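Local coordinates for MIP07328p (Drosophila melanogaster, PDB 6FKK), which is a semaphorin guidance cue that probably repels growing axons by binding semaphorin receptors through its extracellular sema domain, at residues 18-23 against 468-473; 28-33 against 463-468. One frame throughout, in Å; residues are numbered along the deposited sequence.

Contact 1 (18-23 against 468-473); sequences AHFIGN and GSLVSV. With NAG (2-acetamido-2-deoxy-beta-D-glucopyranose), chain D.
A18 and S472 form the first rung of an antiparallel ladder: the S472 amide donates to A18 O over 2.8 Å, while the return bond from A18 N to S472 O is weak. Their CB atoms sit abreast on the face shared with F20 and L470, and S472 OG is taken up by S461 OG. H19 makes a non-hydrogen-bonded pair with V471, its CA-H directed at L470 O; the imidazole leads away from the partner strand. At F20 the rung is again doubly bonded, F20 N reaching L470 O at 2.7 Å and L470 N reaching F20 O at 2.8 Å. The two side chains lie side by side and point the same way, with 4.0 Å between F20 CB and L470 CB. A chi1 of 178°, with CG opposite the amide nitrogen, sets the F20 ring obliquely by L470 CG, where it meets Y47 edge-to-face. I21 folds back on the other face, its CD1 resting 3.7 Å from S469 CB. The ladder ends where G22 N donates to G468 O. N23 follows, and its ND2 bears the covalently linked N-acetylglucosamine. An N-terminal strand added as the outer edge of a blade built from C-terminal strands is the ring closure typical of the sema-domain beta-propeller.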
# COMPACT_ATOMS: atom_id res chain seq x y z
N ALA A 18 19.38 11.90 7.97
CA ALA A 18 19.19 13.07 7.13
C ALA A 18 17.72 13.47 7.16
O ALA A 18 16.85 12.68 7.53
CB ALA A 18 19.66 12.81 5.69
N HIS A 19 17.46 14.71 6.75
CA HIS A 19 16.10 15.23 6.74
C HIS A 19 15.92 16.18 5.57
O HIS A 19 16.82 16.95 5.25
CB HIS A 19 15.76 15.94 8.06
CG HIS A 19 16.67 17.09 8.37
ND1 HIS A 19 16.35 18.39 8.03
CD2 HIS A 19 17.87 17.14 8.98
CE1 HIS A 19 17.33 19.19 8.42
NE2 HIS A 19 18.26 18.46 8.99
N PHE A 20 14.76 16.10 4.93
CA PHE A 20 14.37 16.98 3.83
C PHE A 20 13.06 17.66 4.24
O PHE A 20 12.01 17.01 4.27
CB PHE A 20 14.21 16.20 2.53
CG PHE A 20 13.77 17.05 1.36
CD1 PHE A 20 14.70 17.69 0.57
CD2 PHE A 20 12.42 17.18 1.05
CE1 PHE A 20 14.30 18.46 -0.51
CE2 PHE A 20 12.02 17.95 -0.02
CZ PHE A 20 12.96 18.59 -0.80
N ILE A 21 13.13 18.95 4.56
CA ILE A 21 12.05 19.65 5.24
C ILE A 21 11.39 20.63 4.27
O ILE A 21 12.07 21.41 3.60
CB ILE A 21 12.56 20.39 6.49
CG1 ILE A 21 13.30 19.43 7.41
CG2 ILE A 21 11.40 21.05 7.22
CD1 ILE A 21 12.45 18.31 7.95
N GLY A 22 10.06 20.57 4.21
CA GLY A 22 9.26 21.61 3.59
C GLY A 22 8.21 22.12 4.57
O GLY A 22 8.13 21.67 5.72
N ASN A 23 7.41 23.06 4.09
CA ASN A 23 6.32 23.58 4.91
C ASN A 23 5.27 22.50 5.15
O ASN A 23 5.15 21.54 4.39
CB ASN A 23 5.69 24.80 4.25
CG ASN A 23 6.42 26.09 4.58
OD1 ASN A 23 6.77 26.33 5.74
ND2 ASN A 23 6.66 26.91 3.57
N GLY A 468 5.01 17.04 5.37
CA GLY A 468 5.95 18.07 4.98
C GLY A 468 7.40 17.78 5.26
O GLY A 468 8.18 18.72 5.48
N SER A 469 7.79 16.51 5.26
CA SER A 469 9.19 16.18 5.53
C SER A 469 9.49 14.75 5.09
O SER A 469 8.61 13.89 5.08
CB SER A 469 9.52 16.33 7.02
OG SER A 469 8.82 15.38 7.80
N LEU A 470 10.74 14.54 4.70
CA LEU A 470 11.32 13.21 4.55
C LEU A 470 12.43 13.07 5.57
O LEU A 470 13.28 13.96 5.70
CB LEU A 470 11.89 12.99 3.14
CG LEU A 470 11.04 13.32 1.91
CD1 LEU A 470 11.77 12.87 0.66
CD2 LEU A 470 9.67 12.68 2.00
N VAL A 471 12.43 11.96 6.31
CA VAL A 471 13.42 11.71 7.35
C VAL A 471 14.07 10.37 7.09
O VAL A 471 13.37 9.37 6.85
CB VAL A 471 12.79 11.75 8.76
CG1 VAL A 471 13.80 11.31 9.80
CG2 VAL A 471 12.28 13.15 9.07
N SER A 472 15.40 10.33 7.12
CA SER A 472 16.17 9.12 6.87
C SER A 472 16.68 8.57 8.19
O SER A 472 17.41 9.26 8.92
CB SER A 472 17.32 9.41 5.92
OG SER A 472 18.08 8.25 5.67
N VAL A 473 16.31 7.33 8.51
CA VAL A 473 16.82 6.64 9.69
C VAL A 473 17.41 5.31 9.23
O VAL A 473 17.03 4.81 8.16
CB VAL A 473 15.71 6.43 10.74
CG1 VAL A 473 15.14 7.78 11.18
CG2 VAL A 473 14.61 5.53 10.19
C1 NAG D . 7.35 28.16 3.77
C2 NAG D . 7.72 28.84 2.44
C3 NAG D . 8.41 30.18 2.69
C4 NAG D . 7.57 31.05 3.62
C5 NAG D . 7.25 30.28 4.90
C6 NAG D . 6.35 31.05 5.84
C7 NAG D . 8.76 28.14 0.32
C8 NAG D . 9.66 27.14 -0.34
N2 NAG D . 8.56 27.97 1.63
O3 NAG D . 8.61 30.86 1.46
O4 NAG D . 8.28 32.24 3.95
O5 NAG D . 6.57 29.06 4.57
O6 NAG D . 6.95 31.22 7.12
O7 NAG D . 8.23 29.05 -0.30

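Contact 2 (28-33 against 463-468); sequences FKILDH and VVVSDG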
# COMPACT_ATOMS: atom_id res chain seq x y z
N PHE A 28 3.35 16.27 1.09
CA PHE A 28 4.22 15.45 0.25
C PHE A 28 3.55 14.13 -0.11
O PHE A 28 2.72 13.59 0.63
CB PHE A 28 5.55 15.18 0.96
CG PHE A 28 6.48 16.36 0.99
CD1 PHE A 28 6.46 17.30 -0.03
CD2 PHE A 28 7.38 16.53 2.03
CE1 PHE A 28 7.32 18.39 -0.00
CE2 PHE A 28 8.24 17.61 2.06
CZ PHE A 28 8.20 18.54 1.04
N LYS A 29 3.93 13.61 -1.28
CA LYS A 29 3.47 12.31 -1.75
C LYS A 29 4.55 11.70 -2.63
O LYS A 29 5.05 12.37 -3.54
CB LYS A 29 2.15 12.42 -2.53
CG LYS A 29 1.74 11.16 -3.27
CD LYS A 29 1.10 10.13 -2.35
CE LYS A 29 0.68 8.89 -3.14
NZ LYS A 29 -0.24 9.22 -4.27
N ILE A 30 4.91 10.45 -2.35
CA ILE A 30 5.94 9.77 -3.13
C ILE A 30 5.33 9.28 -4.44
O ILE A 30 4.30 8.59 -4.44
CB ILE A 30 6.55 8.60 -2.33
CG1 ILE A 30 7.21 9.12 -1.05
CG2 ILE A 30 7.55 7.84 -3.17
CD1 ILE A 30 8.37 10.07 -1.29
N LEU A 31 5.97 9.63 -5.55
CA LEU A 31 5.48 9.27 -6.87
C LEU A 31 6.29 8.17 -7.54
O LEU A 31 5.72 7.38 -8.30
CB LEU A 31 5.46 10.50 -7.79
CG LEU A 31 4.59 11.66 -7.30
CD1 LEU A 31 4.56 12.78 -8.33
CD2 LEU A 31 3.19 11.18 -6.97
N ASP A 32 7.60 8.10 -7.29
CA ASP A 32 8.44 7.05 -7.84
C ASP A 32 9.71 6.97 -7.01
O ASP A 32 10.21 7.99 -6.54
CB ASP A 32 8.78 7.32 -9.31
CG ASP A 32 9.50 6.15 -9.97
OD1 ASP A 32 8.86 5.10 -10.19
OD2 ASP A 32 10.71 6.29 -10.27
N HIS A 33 10.22 5.75 -6.82
CA HIS A 33 11.39 5.57 -5.98
C HIS A 33 12.17 4.34 -6.43
O HIS A 33 11.60 3.36 -6.90
CB HIS A 33 11.00 5.43 -4.50
CG HIS A 33 10.38 4.11 -4.16
ND1 HIS A 33 11.13 3.00 -3.84
CD2 HIS A 33 9.08 3.72 -4.10
CE1 HIS A 33 10.32 1.98 -3.59
NE2 HIS A 33 9.07 2.40 -3.74
N VAL A 463 13.31 5.59 4.82
CA VAL A 463 12.91 6.98 4.63
C VAL A 463 11.47 7.11 5.10
O VAL A 463 10.54 6.60 4.46
CB VAL A 463 13.06 7.43 3.17
CG1 VAL A 463 12.61 8.88 3.02
CG2 VAL A 463 14.50 7.26 2.72
N VAL A 464 11.27 7.79 6.22
CA VAL A 464 9.94 8.08 6.73
C VAL A 464 9.41 9.34 6.04
O VAL A 464 10.14 10.33 5.88
CB VAL A 464 9.96 8.25 8.26
CG1 VAL A 464 8.57 8.56 8.78
CG2 VAL A 464 10.52 6.99 8.90
N VAL A 465 8.15 9.30 5.63
CA VAL A 465 7.54 10.38 4.86
C VAL A 465 6.33 10.91 5.63
O VAL A 465 5.39 10.16 5.91
CB VAL A 465 7.12 9.92 3.46
CG1 VAL A 465 6.47 11.06 2.70
CG2 VAL A 465 8.32 9.38 2.70
N SER A 466 6.36 12.20 5.96
CA SER A 466 5.22 12.89 6.55
C SER A 466 4.62 13.83 5.51
O SER A 466 4.99 13.81 4.33
CB SER A 466 5.64 13.64 7.81
OG SER A 466 6.39 14.80 7.49
N ASP A 467 3.68 14.67 5.95
CA ASP A 467 3.06 15.61 5.03
C ASP A 467 4.08 16.63 4.52
O ASP A 467 4.02 17.04 3.36
CB ASP A 467 1.89 16.32 5.70
CG ASP A 467 0.61 15.50 5.65
OD1 ASP A 467 0.47 14.67 4.73
OD2 ASP A 467 -0.24 15.70 6.54
N GLY A 468 5.01 17.04 5.37
CA GLY A 468 5.95 18.07 4.98
C GLY A 468 7.40 17.78 5.26
O GLY A 468 8.18 18.72 5.48
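F28 and I30 meet V465 to G468 in a blade-to-blade contact of the sema beta-propeller, a junction of one apolar pair, a phenyl ring against turn backbone and a backbone hydrogen bond, where the first strand of one blade approaches the neighbouring blade's strand 461-465 and the turn after it. The two strands here share no ladder. The I30 and V465 side chains cross obliquely, I30 CG1 lying 3.9 Å from V465 CG2, with CD1 beside it. The I30 amide also hydrogen-bonds to E452 OE1, a second tie to the same blade. F28 deals with the turn instead. Its CB points toward that turn, and because CG stands anti to the carbonyl carbon (chi1 -75°), the ring is laid beside the backbone of D467 and G468. V40 and A42 pack on the same side chain from within its own blade. An alanine at F28 would probably open a gap between the 466-468 turn and V40, leaving the G468 backbone without its apolar neighbour. The D467 carboxylate is engaged in a salt bridge with R451, while its carbonyl stays with F28: F28 N donates to D467 O nearly straight at 168°, although the modelled length is too short to trust at this resolution. One residue earlier in the turn, S466 O lies at the edge of the F28 ring, near its plane, and 3.7 Å from F28 CB.

Overall arrangement
Contacts 1 and 2 illustrate how a propeller is held together within a blade and between blades. Both are partly buried. Contact 1, about 21 Å from the chain centre to its own, is the more open, with H19 and I21 exposed and N23 glycosylated, and relies on a regular backbone ladder. Contact 2, about 13 Å from that centre, has no exposed touching residue and relies on an apolar pair, a ring laid against turn backbone, and one backbone bond. They share G468, and L470 CD2 packs on V465 CG2 at 3.6 Å. Strand 18-21 comes first and 29-33 opens the neighbouring blade; the blade holding 18-21 is completed only when the chain returns with 452-456, 461-465 and 469-474.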